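Local coordinates for Serine/threonine protein phosphatase Stp1 (PDB 2PK0) that probably removes phosphate groups from serine and threonine residues of proteins, as a PP2C-family phosphatase with magnesium ions at its active site, at residues I38-M43 with M55-L60; A65-S70 with R76-V81; E107-A110 with N115-F118; I126-Q131 with H135-D140; L228-H231 with N237-V240. One frame throughout, in Å; residues are numbered along the deposited sequence.

The two antiparallel sheets of the PP2C sandwich tie these contacts together. Contacts 1 and 3 share one sheet, where Leu39 O lies 2.9 Å from Glu107 N, a probable backbone hydrogen bond. Contacts 4 and 5 reach the other sheet, and contact 4 meets contact 3 across the interior through Phe118 CG and Ile126 CD1, 3.6 Å apart. Contact 2 lies on the outer helical layer, about 16 Å from contact 1 between centres, with Leu60 O 3.3 Å from Trp78 CZ2. Contact 1 supplies Asp41, which bridges both magnesium ions, and Gly42; contact 5 touches it where Leu39 CD1 lies 3.5 Å from Thr239 O.

Contact 1: I38-M43 with M55-L60; sequences ILADGM and MTVTDL. With MG (magnesium ion), chain E; MG (magnesium ion), chain F.
Val57 CG2 meets two strand residues at once, resting 3.8 Å from Ile38 CG2 and equally far, 3.8 Å, from Ala40 CB. The torsion of Val57 (chi1 171°) sets CG1 opposite the backbone N and leaves CG2 for this double contact, in which the Ile38 and Val57 side chains lie alongside each other, pointing opposite ways. Leu60 gives the helix its second contact, with the other branch of Ile38: with chi2 extended at -174°, Ile38 CD1 reaches Leu60 CB at 3.8 Å, and these two side chains cross nearly at right angles. All four residues are buried. The short segments run 154° apart with axes 8.3 Å from each other at closest approach, which is a helix laid nearly antiparallel on the outer face of one sheet of the PP2C beta sandwich. Ile38 and Ala40 point their CB atoms at the helix, whereas the intervening Leu39 points away from it. Further along the same strand the chemistry changes. Asp41 bridges the two magnesium ions, OD1 binding one at 1.9 Å and OD2 the other at 2.3 Å. The first ion also takes Gly42 O at 2.0 Å and four waters, giving six ligands, and one of those waters is shared with the second ion, to which Asp197 and Asp236 also bind. Behind this shell, Thr105 OG1 of the next strand is hydrogen-bonded to Asp41 N. On the helix, a salt bridge from Asp59 to Lys89 links helices 48-64 and 72-96.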
# COMPACT_ATOMS: atom_id res chain seq x y z
N ILE A 38 -0.50 7.51 -1.46
CA ILE A 38 -1.59 6.67 -1.04
C ILE A 38 -1.88 5.60 -2.08
O ILE A 38 -2.20 5.90 -3.21
CB ILE A 38 -2.86 7.48 -0.79
CG1 ILE A 38 -2.55 8.78 -0.06
CG2 ILE A 38 -3.84 6.68 0.05
CD1 ILE A 38 -3.79 9.53 0.32
N LEU A 39 -1.78 4.34 -1.66
CA LEU A 39 -2.09 3.18 -2.50
C LEU A 39 -3.30 2.45 -1.90
O LEU A 39 -3.34 2.21 -0.69
CB LEU A 39 -0.88 2.23 -2.55
CG LEU A 39 -0.85 1.02 -3.51
CD1 LEU A 39 0.57 0.68 -3.86
CD2 LEU A 39 -1.52 -0.24 -2.94
N ALA A 40 -4.26 2.06 -2.74
CA ALA A 40 -5.46 1.38 -2.22
C ALA A 40 -5.91 0.25 -3.10
O ALA A 40 -6.02 0.42 -4.31
CB ALA A 40 -6.58 2.36 -2.04
N ASP A 41 -6.17 -0.90 -2.50
CA ASP A 41 -6.68 -2.03 -3.26
C ASP A 41 -8.16 -2.26 -2.91
O ASP A 41 -8.48 -2.79 -1.85
CB ASP A 41 -5.81 -3.26 -2.98
CG ASP A 41 -6.29 -4.53 -3.68
OD1 ASP A 41 -7.42 -4.62 -4.24
OD2 ASP A 41 -5.52 -5.50 -3.66
N GLY A 42 -9.05 -1.89 -3.83
CA GLY A 42 -10.47 -2.09 -3.62
C GLY A 42 -11.00 -3.49 -3.91
O GLY A 42 -10.41 -4.24 -4.68
N MET A 43 -12.12 -3.83 -3.26
CA MET A 43 -12.83 -5.07 -3.54
C MET A 43 -14.34 -4.81 -3.64
O MET A 43 -14.86 -3.83 -3.12
CB MET A 43 -12.53 -6.10 -2.45
CG MET A 43 -12.96 -5.66 -1.06
SD MET A 43 -12.60 -6.85 0.24
CE MET A 43 -13.82 -6.42 1.49
N MET A 55 -12.06 6.71 -4.09
CA MET A 55 -12.59 7.69 -3.13
C MET A 55 -11.67 7.94 -1.94
O MET A 55 -11.39 9.09 -1.61
CB MET A 55 -13.96 7.28 -2.63
CG MET A 55 -14.81 8.40 -2.10
SD MET A 55 -16.55 7.93 -2.26
CE MET A 55 -17.09 8.89 -3.71
N THR A 56 -11.19 6.87 -1.33
CA THR A 56 -10.23 6.95 -0.24
C THR A 56 -9.02 7.78 -0.63
O THR A 56 -8.73 8.77 0.02
CB THR A 56 -9.75 5.55 0.15
OG1 THR A 56 -10.87 4.75 0.54
CG2 THR A 56 -8.73 5.61 1.29
N VAL A 57 -8.35 7.39 -1.71
CA VAL A 57 -7.18 8.10 -2.22
C VAL A 57 -7.46 9.58 -2.57
O VAL A 57 -6.71 10.44 -2.15
CB VAL A 57 -6.54 7.34 -3.45
CG1 VAL A 57 -5.46 8.17 -4.13
CG2 VAL A 57 -5.98 5.97 -3.02
N THR A 58 -8.53 9.86 -3.30
CA THR A 58 -8.87 11.24 -3.68
C THR A 58 -9.26 12.11 -2.46
O THR A 58 -8.69 13.17 -2.29
CB THR A 58 -9.94 11.31 -4.82
OG1 THR A 58 -9.53 10.49 -5.91
CG2 THR A 58 -10.12 12.73 -5.35
N ASP A 59 -10.18 11.63 -1.61
CA ASP A 59 -10.62 12.36 -0.40
C ASP A 59 -9.51 12.68 0.60
O ASP A 59 -9.39 13.82 1.08
CB ASP A 59 -11.72 11.60 0.33
CG ASP A 59 -13.07 11.65 -0.39
OD1 ASP A 59 -13.18 12.31 -1.45
OD2 ASP A 59 -14.02 11.02 0.13
N LEU A 60 -8.71 11.66 0.94
CA LEU A 60 -7.62 11.82 1.87
C LEU A 60 -6.58 12.79 1.35
O LEU A 60 -6.13 13.66 2.08
CB LEU A 60 -6.93 10.48 2.14
CG LEU A 60 -7.23 9.77 3.47
CD1 LEU A 60 -8.69 9.39 3.58
CD2 LEU A 60 -6.37 8.55 3.53
MG MG E . -8.85 -5.39 -5.31
MG MG F . -5.32 -7.31 -5.03
O HOH W 1 -9.25 -7.12 -3.90
O HOH W 2 -10.02 -6.40 -6.30
O HOH W 3 -7.34 -6.90 -5.77
O HOH W 4 -7.84 -4.51 -6.88
O HOH W 5 -6.52 -8.56 -3.75

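Contact 2: A65-S70 with R76-V81; sequences AETDFS and RDWMLV
Trp78 extends its indole away from its own backbone N (chi1 -177°), off helix 72-96 and toward the loop, where the first torsion of Phe69 (chi1 19°) directs CZ at it. The nearest pair is Phe69 CZ and Trp78 CD1 at 3.5 Å. Trp78 CD1 lies near the plane of the phenyl ring, at its edge, while the two ring planes meet obliquely at 58°, and the centroid of the Phe69 ring is 5.4 Å from that of the five-membered indole ring. Phe69 CZ also lies 3.7 Å from Trp78 CB, so CZ sits against the CB-CG-CD1 corner of the tryptophan. Thr67 adds a methyl, its CG2 being 3.9 Å from Trp78 NE1, and its CB lies 3.5 Å above one face of the Phe69 ring, offset toward the rim. Beyond the two segments, Trp78 packs edge-to-face with Trp64, the residue just before this loop. Through these residues the loop linking helices 48-64 and 72-96 lies against the second helix, far from the metal site. The contact across the segments is apolar, while the polar atoms at its border are paired elsewhere: Trp78 NE1 donates to Asp63 OD2, and Thr67 OG1 bonds with Trp64 O and Asn30 ND2. This is consistent with an indole held in its rotation by the Asp63 bond and flanked by Phe69 and Thr67.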
# COMPACT_ATOMS: atom_id res chain seq x y z
N ALA A 65 -3.75 17.96 1.06
CA ALA A 65 -3.18 19.08 0.33
C ALA A 65 -3.43 20.39 1.04
O ALA A 65 -2.70 21.36 0.85
CB ALA A 65 -3.76 19.12 -1.08
N GLU A 66 -4.47 20.42 1.88
CA GLU A 66 -4.84 21.64 2.56
C GLU A 66 -4.14 21.78 3.91
O GLU A 66 -4.16 22.84 4.52
CB GLU A 66 -6.36 21.75 2.70
CG GLU A 66 -7.11 21.84 1.36
CD GLU A 66 -6.84 23.14 0.59
OE1 GLU A 66 -6.57 24.18 1.23
OE2 GLU A 66 -6.91 23.13 -0.66
N THR A 67 -3.50 20.71 4.36
CA THR A 67 -2.87 20.74 5.67
C THR A 67 -1.54 21.45 5.70
O THR A 67 -0.96 21.76 4.66
CB THR A 67 -2.63 19.35 6.24
OG1 THR A 67 -1.44 18.79 5.66
CG2 THR A 67 -3.82 18.44 6.01
N ASP A 68 -1.05 21.62 6.91
CA ASP A 68 -0.01 22.57 7.27
C ASP A 68 1.22 21.91 7.90
O ASP A 68 2.28 22.52 7.98
CB ASP A 68 -0.58 23.47 8.35
CG ASP A 68 -0.01 24.81 8.32
OD1 ASP A 68 0.63 25.13 7.30
OD2 ASP A 68 -0.21 25.54 9.31
N PHE A 69 1.05 20.69 8.39
CA PHE A 69 2.03 20.12 9.29
C PHE A 69 3.33 19.58 8.72
O PHE A 69 3.43 19.25 7.54
CB PHE A 69 1.43 19.09 10.26
CG PHE A 69 0.10 18.52 9.86
CD1 PHE A 69 0.01 17.51 8.91
CD2 PHE A 69 -1.06 18.91 10.51
CE1 PHE A 69 -1.20 16.97 8.60
CE2 PHE A 69 -2.26 18.37 10.20
CZ PHE A 69 -2.33 17.39 9.25
N SER A 70 4.33 19.51 9.59
CA SER A 70 5.66 19.12 9.18
C SER A 70 6.29 18.17 10.18
O SER A 70 7.43 17.78 10.01
CB SER A 70 6.54 20.36 9.05
OG SER A 70 6.50 21.11 10.24
N ARG A 76 0.75 11.67 12.19
CA ARG A 76 0.18 10.46 12.81
C ARG A 76 -1.26 10.67 13.32
O ARG A 76 -2.12 9.83 13.09
CB ARG A 76 1.07 9.95 13.94
CG ARG A 76 0.70 8.55 14.37
CD ARG A 76 1.18 8.22 15.77
NE ARG A 76 0.28 8.78 16.77
CZ ARG A 76 -0.49 8.08 17.59
NH1 ARG A 76 -0.49 6.75 17.58
NH2 ARG A 76 -1.25 8.73 18.46
N ASP A 77 -1.51 11.79 14.01
CA ASP A 77 -2.87 12.11 14.44
C ASP A 77 -3.78 12.16 13.23
O ASP A 77 -4.86 11.59 13.25
CB ASP A 77 -2.95 13.47 15.17
CG ASP A 77 -2.35 13.44 16.57
OD1 ASP A 77 -2.16 12.34 17.15
OD2 ASP A 77 -2.07 14.54 17.09
N TRP A 78 -3.31 12.83 12.17
CA TRP A 78 -4.07 12.98 10.94
C TRP A 78 -4.44 11.62 10.28
O TRP A 78 -5.55 11.46 9.79
CB TRP A 78 -3.33 13.88 9.95
CG TRP A 78 -4.08 14.14 8.68
CD1 TRP A 78 -4.96 15.17 8.44
CD2 TRP A 78 -4.04 13.37 7.46
NE1 TRP A 78 -5.46 15.08 7.17
CE2 TRP A 78 -4.92 13.98 6.55
CE3 TRP A 78 -3.35 12.21 7.07
CZ2 TRP A 78 -5.12 13.48 5.24
CZ3 TRP A 78 -3.56 11.70 5.78
CH2 TRP A 78 -4.43 12.35 4.88
N MET A 79 -3.50 10.67 10.29
CA MET A 79 -3.75 9.39 9.65
C MET A 79 -4.81 8.59 10.39
O MET A 79 -5.76 8.11 9.80
CB MET A 79 -2.45 8.59 9.50
CG MET A 79 -1.53 9.11 8.43
SD MET A 79 0.06 8.25 8.41
CE MET A 79 0.78 8.89 6.90
N LEU A 80 -4.66 8.48 11.70
CA LEU A 80 -5.59 7.73 12.52
C LEU A 80 -7.01 8.28 12.45
O LEU A 80 -7.97 7.51 12.43
CB LEU A 80 -5.12 7.71 13.98
CG LEU A 80 -3.89 6.86 14.25
CD1 LEU A 80 -3.45 7.02 15.70
CD2 LEU A 80 -4.19 5.41 13.92
N VAL A 81 -7.12 9.60 12.38
CA VAL A 81 -8.41 10.28 12.29
C VAL A 81 -9.08 10.15 10.91
O VAL A 81 -10.22 9.71 10.83
CB VAL A 81 -8.27 11.75 12.74
CG1 VAL A 81 -9.52 12.57 12.37
CG2 VAL A 81 -8.00 11.81 14.26

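Contact 3: E107-A110 with N115-F118; sequences EAVA and NIIF
Ala110 and Ile117 face each other as the hydrogen-bonded pair of an antiparallel beta hairpin, whose strands 103-112 and 115-121 are neighbours in one sheet of the PP2C sandwich. Their two backbone bonds close a ring. Ala110 N donates to Ile117 O at 3.1 Å and Ile117 N to Ala110 O at 3.0 Å, and the N-H groups point at their acceptors within 19° of straight. Next along, Val109 and Phe118 form the non-hydrogen-bonded pair, CA atoms 4.4 Å apart. CA-H...O contacts accompany the bonds: Ala110 O also receives Ile116 CA at 3.3 Å, and Phe118 CA approaches Ala108 O at 3.1 Å. The side chains divide between the faces. Val109 and Phe118 lie on the inner one, where Val109 also touches Leu192 and Val194 of the other sheet; Ala110 and Ile117 lie on the one covered by helix 72-96, both touching Ile75. Val109 spreads its two methyls between partners across the strands: CG2 comes 4.1 Å from Phe118 CB, and CG1 comes 4.0 Å from Ile116 CG2.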
# COMPACT_ATOMS: atom_id res chain seq x y z
N GLU A 107 -2.49 1.81 2.01
CA GLU A 107 -1.15 2.19 2.45
C GLU A 107 -1.01 3.70 2.27
O GLU A 107 -1.15 4.21 1.15
CB GLU A 107 -0.04 1.49 1.65
CG GLU A 107 -0.09 -0.03 1.62
CD GLU A 107 -0.12 -0.67 3.00
OE1 GLU A 107 0.51 -0.16 3.93
OE2 GLU A 107 -0.80 -1.70 3.16
N ALA A 108 -0.76 4.40 3.36
CA ALA A 108 -0.59 5.83 3.29
C ALA A 108 0.77 6.15 3.87
O ALA A 108 1.06 5.79 5.00
CB ALA A 108 -1.70 6.53 4.05
N VAL A 109 1.63 6.76 3.06
CA VAL A 109 3.03 6.97 3.45
C VAL A 109 3.39 8.42 3.25
O VAL A 109 3.23 8.95 2.15
CB VAL A 109 3.99 6.15 2.57
CG1 VAL A 109 5.42 6.29 3.07
CG2 VAL A 109 3.59 4.70 2.53
N ALA A 110 3.85 9.07 4.32
CA ALA A 110 4.32 10.44 4.25
C ALA A 110 5.82 10.47 4.51
O ALA A 110 6.32 9.72 5.36
CB ALA A 110 3.61 11.29 5.25
N ASN A 115 12.78 10.38 7.07
CA ASN A 115 11.91 9.45 7.76
C ASN A 115 10.61 9.26 7.00
O ASN A 115 10.12 10.17 6.32
CB ASN A 115 11.61 9.96 9.19
CG ASN A 115 12.79 9.81 10.12
OD1 ASN A 115 13.02 8.73 10.69
ND2 ASN A 115 13.53 10.89 10.30
N ILE A 116 10.05 8.07 7.10
CA ILE A 116 8.70 7.83 6.63
C ILE A 116 7.83 7.49 7.83
O ILE A 116 8.32 6.95 8.83
CB ILE A 116 8.61 6.66 5.61
CG1 ILE A 116 9.34 5.44 6.13
CG2 ILE A 116 9.20 7.04 4.28
CD1 ILE A 116 8.83 4.17 5.56
N ILE A 117 6.55 7.83 7.74
CA ILE A 117 5.56 7.27 8.62
C ILE A 117 4.40 6.70 7.79
O ILE A 117 3.88 7.35 6.88
CB ILE A 117 5.07 8.28 9.69
CG1 ILE A 117 3.97 7.64 10.56
CG2 ILE A 117 4.60 9.56 9.06
CD1 ILE A 117 3.71 8.34 11.88
N PHE A 118 4.02 5.46 8.08
CA PHE A 118 2.94 4.87 7.35
C PHE A 118 1.75 4.48 8.20
O PHE A 118 1.90 4.20 9.38
CB PHE A 118 3.44 3.69 6.51
CG PHE A 118 3.93 2.51 7.31
CD1 PHE A 118 3.04 1.53 7.79
CD2 PHE A 118 5.28 2.34 7.56
CE1 PHE A 118 3.48 0.44 8.51
CE2 PHE A 118 5.74 1.23 8.30
CZ PHE A 118 4.85 0.29 8.76

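Contact 4: I126-Q131 with H135-D140; sequences IGIVRQ and HLLTSD
Leu137 turns its CD1 methyl between two isoleucines, 3.8 Å from Ile128 CD1 and 4.1 Å from Ile126 CG2. Its first torsion (chi1 -63°) stands CG beside the backbone N, and the extended second torsion then carries CD1 to both neighbours, whose side chains it meets at a slant. Thr138 comes to Ile126 from another direction, the two side chains crossing at about a right angle with Thr138 CG2 3.9 Å from Ile126 CB. The other branch of Thr138, OG1, accepts a weak bond of 3.4 Å from Ile126 N. His135 turns an edge of its imidazole to the partner strand, with Ile128 O near the ring plane and 3.8 Å from CD2. A beta hairpin of strands 125-130 and 133-136 carries Ile126, Ile128 and His135, and Leu137 and Thr138 follow directly on its second strand, the outermost of its sheet within the chain. Ile128 and His135 are its hydrogen-bonded pair, joined by Ile128 N to His135 O at 3.0 Å and by a nearly straight bond in return, His135 N to Ile128 O, at 174°. Gly127 and Leu136 are the non-hydrogen-bonded pair. Leu137 N continues the pattern onto Ile126 O at 3.0 Å, the donor lying in the carbonyl plane, just where the regular strand has ended. Inward, Ile126 and Ile128 both rest on Leu192 of strand 191-195. Near the end of strand 125-130, Arg130 forms a salt bridge with Asp190, while beyond Thr138 the side chain of Asp140 forms a salt bridge with Arg125.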
# COMPACT_ATOMS: atom_id res chain seq x y z
N ILE A 126 4.40 -2.87 2.36
CA ILE A 126 5.46 -1.88 2.33
C ILE A 126 6.76 -2.57 2.70
O ILE A 126 6.83 -3.29 3.71
CB ILE A 126 5.23 -0.77 3.34
CG1 ILE A 126 3.91 -0.05 3.05
CG2 ILE A 126 6.38 0.22 3.34
CD1 ILE A 126 3.53 0.89 4.14
N GLY A 127 7.79 -2.36 1.88
CA GLY A 127 9.10 -2.90 2.18
C GLY A 127 10.24 -1.94 1.88
O GLY A 127 10.07 -0.96 1.18
N ILE A 128 11.40 -2.24 2.42
CA ILE A 128 12.60 -1.49 2.08
C ILE A 128 13.58 -2.45 1.45
O ILE A 128 13.77 -3.56 1.93
CB ILE A 128 13.25 -0.82 3.32
CG1 ILE A 128 12.41 0.35 3.81
CG2 ILE A 128 14.67 -0.32 3.01
CD1 ILE A 128 12.78 0.77 5.18
N VAL A 129 14.16 -2.02 0.33
CA VAL A 129 15.27 -2.75 -0.26
C VAL A 129 16.59 -2.03 0.02
O VAL A 129 16.79 -0.89 -0.39
CB VAL A 129 15.03 -2.96 -1.76
CG1 VAL A 129 16.26 -3.57 -2.44
CG2 VAL A 129 13.78 -3.82 -1.95
N ARG A 130 17.48 -2.70 0.75
CA ARG A 130 18.81 -2.15 1.12
C ARG A 130 19.88 -3.19 0.83
O ARG A 130 19.72 -4.36 1.19
CB ARG A 130 18.85 -1.80 2.61
CG ARG A 130 20.13 -1.19 3.15
CD ARG A 130 19.92 -0.70 4.58
NE ARG A 130 18.82 0.26 4.64
CZ ARG A 130 17.99 0.44 5.67
NH1 ARG A 130 18.13 -0.28 6.78
NH2 ARG A 130 17.01 1.33 5.58
N GLN A 131 20.97 -2.76 0.19
CA GLN A 131 22.10 -3.63 -0.13
C GLN A 131 21.65 -4.98 -0.70
O GLN A 131 22.05 -6.03 -0.22
CB GLN A 131 22.99 -3.85 1.11
CG GLN A 131 23.60 -2.57 1.71
CD GLN A 131 24.73 -1.98 0.87
OE1 GLN A 131 25.70 -2.66 0.54
NE2 GLN A 131 24.60 -0.70 0.52
N HIS A 135 13.35 -5.89 3.08
CA HIS A 135 12.88 -5.97 4.46
C HIS A 135 11.40 -5.66 4.54
O HIS A 135 11.00 -4.54 4.25
CB HIS A 135 13.64 -4.97 5.33
CG HIS A 135 15.11 -5.26 5.44
ND1 HIS A 135 15.66 -5.92 6.51
CD2 HIS A 135 16.13 -4.98 4.60
CE1 HIS A 135 16.96 -6.02 6.34
NE2 HIS A 135 17.27 -5.46 5.18
N LEU A 136 10.59 -6.64 4.93
CA LEU A 136 9.15 -6.44 5.08
C LEU A 136 8.82 -5.59 6.31
O LEU A 136 9.31 -5.85 7.39
CB LEU A 136 8.44 -7.79 5.13
CG LEU A 136 6.93 -7.81 5.39
CD1 LEU A 136 6.12 -7.06 4.31
CD2 LEU A 136 6.44 -9.23 5.55
N LEU A 137 8.00 -4.57 6.12
CA LEU A 137 7.63 -3.65 7.21
C LEU A 137 6.22 -3.83 7.78
O LEU A 137 5.98 -3.48 8.92
CB LEU A 137 7.79 -2.19 6.76
CG LEU A 137 9.20 -1.73 6.40
CD1 LEU A 137 9.25 -0.20 6.27
CD2 LEU A 137 10.22 -2.24 7.43
N THR A 138 5.29 -4.35 6.98
CA THR A 138 3.90 -4.50 7.37
C THR A 138 3.54 -5.96 7.55
O THR A 138 4.26 -6.84 7.11
CB THR A 138 2.95 -3.95 6.30
OG1 THR A 138 3.25 -4.57 5.04
CG2 THR A 138 3.09 -2.45 6.15
N SER A 139 2.43 -6.22 8.21
CA SER A 139 1.99 -7.58 8.38
C SER A 139 0.60 -7.66 7.76
O SER A 139 -0.23 -6.80 8.02
CB SER A 139 1.98 -7.95 9.86
OG SER A 139 1.47 -9.27 10.05
N ASP A 140 0.38 -8.66 6.91
CA ASP A 140 -0.88 -8.81 6.20
C ASP A 140 -2.02 -8.96 7.22
O ASP A 140 -1.89 -9.74 8.16
CB ASP A 140 -0.84 -10.04 5.28
CG ASP A 140 -0.10 -9.80 3.96
OD1 ASP A 140 0.44 -8.69 3.76
OD2 ASP A 140 -0.04 -10.72 3.10

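Contact 5: L228-H231 with N237-V240; sequences LANH and NITV
Strand 238-245 begins in the Asp-Asn-x-Thr signature of the PP2C family, and its first residue, Ile238, packs against the last turn of the preceding helix, 218-231. The connection between them carries Asp236, a magnesium ligand, so the contact lies close behind the metal site; the side chain of Ile238 is about 8 Å from a magnesium ion at the nearest atoms. One methyl does the touching. Ile238 points its CB toward the helix, and CG1 stands beside the backbone N, opposite the carbonyl carbon; with chi2 roughly extended at 153°, CD1 becomes the reaching end of the chain. It lies 3.8 Å from Ala229 CB and 3.5 Å from Asn230 OD1, the second a van der Waals approach of a methyl to an amide. The amide carbon Asn230 CG is 3.9 Å from the same CD1, and ND2 is 4.1 Å away, so the methyl sits beside the whole amide group. Backbones stay well apart, and the 7.6 Å between Ala229 CA and Ile238 CA is bridged by the Ile238 side chain meeting Ala229 CB. The Asn230 amide is engaged elsewhere by weak hydrogen bonds, OD1 with Gln16 N and ND2 with Asp13 OD2. Asn237, whose CB points away from the helix, bonds through its amide to Ile14, Asn20 and Gln22. Ile238 itself pairs through its backbone with Asp13 on strand 6-13, and its side chain also touches Leu199 of helix 197-200 and Ile226 of helix 218-231.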
# COMPACT_ATOMS: atom_id res chain seq x y z
N LEU A 228 7.17 -8.44 -15.26
CA LEU A 228 7.47 -9.70 -14.58
C LEU A 228 6.27 -10.29 -13.83
O LEU A 228 6.05 -11.50 -13.88
CB LEU A 228 8.65 -9.54 -13.62
CG LEU A 228 9.17 -10.84 -13.01
CD1 LEU A 228 9.51 -11.85 -14.11
CD2 LEU A 228 10.36 -10.61 -12.10
N ALA A 229 5.49 -9.44 -13.17
CA ALA A 229 4.32 -9.91 -12.46
C ALA A 229 3.28 -10.47 -13.42
O ALA A 229 2.59 -11.44 -13.12
CB ALA A 229 3.74 -8.81 -11.60
N ASN A 230 3.20 -9.87 -14.60
CA ASN A 230 2.34 -10.38 -15.66
C ASN A 230 2.86 -11.71 -16.22
O ASN A 230 2.05 -12.63 -16.43
CB ASN A 230 2.16 -9.34 -16.77
CG ASN A 230 1.18 -8.24 -16.38
OD1 ASN A 230 0.18 -8.51 -15.73
ND2 ASN A 230 1.47 -7.00 -16.77
N HIS A 231 4.18 -11.81 -16.42
CA HIS A 231 4.80 -13.03 -16.93
C HIS A 231 4.58 -14.17 -15.97
O HIS A 231 4.33 -15.28 -16.39
CB HIS A 231 6.30 -12.86 -17.18
CG HIS A 231 6.63 -12.25 -18.50
ND1 HIS A 231 6.13 -12.74 -19.70
CD2 HIS A 231 7.43 -11.21 -18.83
CE1 HIS A 231 6.59 -12.01 -20.70
NE2 HIS A 231 7.38 -11.07 -20.20
N ASN A 237 -4.77 -7.25 -10.16
CA ASN A 237 -4.27 -5.91 -10.42
C ASN A 237 -2.96 -5.69 -9.69
O ASN A 237 -2.82 -6.07 -8.54
CB ASN A 237 -5.27 -4.85 -9.96
CG ASN A 237 -6.66 -5.06 -10.53
OD1 ASN A 237 -7.66 -4.83 -9.84
ND2 ASN A 237 -6.74 -5.46 -11.79
N ILE A 238 -1.98 -5.12 -10.39
CA ILE A 238 -0.66 -4.85 -9.80
C ILE A 238 -0.49 -3.36 -9.71
O ILE A 238 -0.79 -2.65 -10.66
CB ILE A 238 0.44 -5.35 -10.71
CG1 ILE A 238 0.01 -6.66 -11.37
CG2 ILE A 238 1.70 -5.48 -9.95
CD1 ILE A 238 0.68 -6.90 -12.71
N THR A 239 -0.01 -2.86 -8.57
CA THR A 239 0.08 -1.42 -8.33
C THR A 239 1.24 -1.15 -7.41
O THR A 239 1.31 -1.74 -6.34
CB THR A 239 -1.23 -0.89 -7.73
OG1 THR A 239 -2.26 -0.94 -8.72
CG2 THR A 239 -1.08 0.55 -7.29
N VAL A 240 2.18 -0.31 -7.84
CA VAL A 240 3.43 -0.12 -7.10
C VAL A 240 3.84 1.35 -6.99
O VAL A 240 3.81 2.09 -7.97
CB VAL A 240 4.62 -0.93 -7.74
CG1 VAL A 240 5.82 -0.97 -6.80
CG2 VAL A 240 4.23 -2.35 -8.07